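Local coordinates for protein VMS1 (Saccharomyces cerevisiae, PDB 5WHG) that cleaves peptidyl-tRNAs downstream of ribosome-associated quality control, releasing incompletely made polypeptides for degradation, at residues W358-S362 with Y363-L367. Numbering follows the deposited sequence.
Sequences WCELS and YLKIL
Between Cys359 and Tyr363 the chain leaves helix 351-362 and becomes extended (Tyr363 phi -119°, psi 137°), running on into the short strand 365-366. The Tyr363 ring folds back beside the helix it has just left: its CD1 edge meets the carbonyl oxygen Cys359 O in the plane of the ring, CD1 to O being 3.2 Å. Cys359 SG approaches the same ring obliquely, 4.2 Å from Tyr363 CE1, a sulfur-aromatic contact. Ile242 of helix 241-244 touches both side chains, and Lys19 makes a cation-pi contact with the tyrosine. Within the turn, Ser362 OG bonds back to Trp358 O at 2.7 Å, coming from above the carbonyl plane, while Ser362 CB lies over one face of the indole. Within the VLRF1 part of the protein, the turn leads from helix 351-362 into an antiparallel sheet, where strand 365-366 pairs with strand 176-179. Here Lys365, its chain bent at chi2, chi3 and chi4, curls back so that NZ forms a salt bridge with Glu360 OE1 at 2.9 Å, meeting that oxygen nearly along its C-O bond. Lys365 NZ also hydrogen-bonds to Tyr162 OH, its strongest polar partner. Replacing Glu360 with an alanine would probably leave the ammonium of Lys365 without its carboxylate and Tyr179 OH without a partner it now shares.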
loop_
_atom_site.group_PDB
_atom_site.type_symbol
_atom_site.label_atom_id
_atom_site.label_comp_id
_atom_site.label_asym_id
_atom_site.label_seq_id
_atom_site.Cartn_x
_atom_site.Cartn_y
_atom_site.Cartn_z
ATOM N N TRP A 358 -2.864 1.565 -6.053
ATOM C CA TRP A 358 -3.263 1.546 -4.647
ATOM C C TRP A 358 -4.773 1.400 -4.501
ATOM O O TRP A 358 -5.250 0.584 -3.707
ATOM C CB TRP A 358 -2.783 2.799 -3.912
ATOM C CG TRP A 358 -3.117 2.725 -2.443
ATOM C CD1 TRP A 358 -3.951 3.551 -1.741
ATOM C CD2 TRP A 358 -2.648 1.740 -1.507
ATOM N NE1 TRP A 358 -4.020 3.153 -0.421
ATOM C CE2 TRP A 358 -3.236 2.042 -0.251
ATOM C CE3 TRP A 358 -1.790 0.636 -1.608
ATOM C CZ2 TRP A 358 -2.986 1.277 0.905
ATOM C CZ3 TRP A 358 -1.547 -0.129 -0.462
ATOM C CH2 TRP A 358 -2.144 0.204 0.784
ATOM N N CYS A 359 -5.545 2.186 -5.254
ATOM C CA CYS A 359 -6.999 2.063 -5.153
ATOM C C CYS A 359 -7.453 0.668 -5.550
ATOM O O CYS A 359 -8.395 0.127 -4.964
ATOM C CB CYS A 359 -7.701 3.110 -6.011
ATOM S SG CYS A 359 -7.565 4.798 -5.392
ATOM N N GLU A 360 -6.773 0.064 -6.529
ATOM C CA GLU A 360 -7.050 -1.311 -6.939
ATOM C C GLU A 360 -6.724 -2.337 -5.845
ATOM O O GLU A 360 -7.335 -3.409 -5.816
ATOM C CB GLU A 360 -6.265 -1.627 -8.210
ATOM C CG GLU A 360 -6.421 -3.035 -8.711
ATOM C CD GLU A 360 -7.867 -3.395 -8.930
ATOM O OE1 GLU A 360 -8.259 -4.508 -8.524
ATOM O OE2 GLU A 360 -8.612 -2.557 -9.493
ATOM N N LEU A 361 -5.765 -2.058 -4.954
ATOM C CA LEU A 361 -5.468 -3.002 -3.875
ATOM C C LEU A 361 -6.289 -2.762 -2.610
ATOM O O LEU A 361 -6.498 -3.699 -1.825
ATOM C CB LEU A 361 -3.986 -2.941 -3.489
ATOM C CG LEU A 361 -2.873 -3.480 -4.391
ATOM C CD1 LEU A 361 -1.563 -2.758 -4.074
ATOM C CD2 LEU A 361 -2.704 -4.976 -4.197
ATOM N N SER A 362 -6.765 -1.543 -2.394
ATOM C CA SER A 362 -7.226 -1.140 -1.081
ATOM C C SER A 362 -8.744 -1.068 -0.956
ATOM O O SER A 362 -9.245 -0.721 0.122
ATOM C CB SER A 362 -6.588 0.209 -0.716
ATOM O OG SER A 362 -6.925 1.208 -1.666
ATOM N N TYR A 363 -9.495 -1.401 -2.005
ATOM C CA TYR A 363 -10.955 -1.424 -1.952
ATOM C C TYR A 363 -11.454 -2.833 -2.235
ATOM O O TYR A 363 -10.954 -3.509 -3.143
ATOM C CB TYR A 363 -11.587 -0.452 -2.957
ATOM C CG TYR A 363 -11.441 0.997 -2.569
ATOM C CD1 TYR A 363 -10.282 1.708 -2.887
ATOM C CD2 TYR A 363 -12.465 1.667 -1.894
ATOM C CE1 TYR A 363 -10.137 3.033 -2.532
ATOM C CE2 TYR A 363 -12.334 3.004 -1.541
ATOM C CZ TYR A 363 -11.163 3.676 -1.858
ATOM O OH TYR A 363 -11.011 4.996 -1.511
ATOM N N LEU A 364 -12.439 -3.276 -1.457
ATOM C CA LEU A 364 -13.015 -4.584 -1.730
ATOM C C LEU A 364 -13.672 -4.574 -3.107
ATOM O O LEU A 364 -14.112 -3.533 -3.599
ATOM C CB LEU A 364 -14.023 -4.963 -0.648
ATOM C CG LEU A 364 -13.503 -5.156 0.775
ATOM C CD1 LEU A 364 -14.645 -5.536 1.692
ATOM C CD2 LEU A 364 -12.376 -6.199 0.848
ATOM N N LYS A 365 -13.703 -5.735 -3.753
ATOM C CA LYS A 365 -14.387 -5.887 -5.032
ATOM C C LYS A 365 -15.615 -6.774 -4.876
ATOM O O LYS A 365 -15.594 -7.754 -4.127
ATOM C CB LYS A 365 -13.461 -6.477 -6.098
ATOM C CG LYS A 365 -12.631 -5.445 -6.779
ATOM C CD LYS A 365 -12.514 -5.752 -8.251
ATOM C CE LYS A 365 -11.630 -6.947 -8.471
ATOM N NZ LYS A 365 -10.233 -6.629 -8.061
ATOM N N ILE A 366 -16.687 -6.424 -5.582
ATOM C CA ILE A 366 -17.895 -7.241 -5.615
ATOM C C ILE A 366 -17.815 -8.138 -6.840
ATOM O O ILE A 366 -17.790 -7.650 -7.974
ATOM C CB ILE A 366 -19.161 -6.372 -5.649
ATOM C CG1 ILE A 366 -19.237 -5.475 -4.410
ATOM C CG2 ILE A 366 -20.413 -7.246 -5.751
ATOM C CD1 ILE A 366 -20.527 -4.665 -4.318
ATOM N N LEU A 367 -17.775 -9.443 -6.619
ATOM C CA LEU A 367 -17.680 -10.431 -7.681
ATOM C C LEU A 367 -18.773 -11.475 -7.543
ATOM O O LEU A 367 -19.417 -11.584 -6.491
ATOM C CB LEU A 367 -16.316 -11.131 -7.654
ATOM C CG LEU A 367 -15.119 -10.243 -7.933
ATOM C CD1 LEU A 367 -13.912 -11.123 -8.171
ATOM C CD2 LEU A 367 -15.426 -9.386 -9.135
#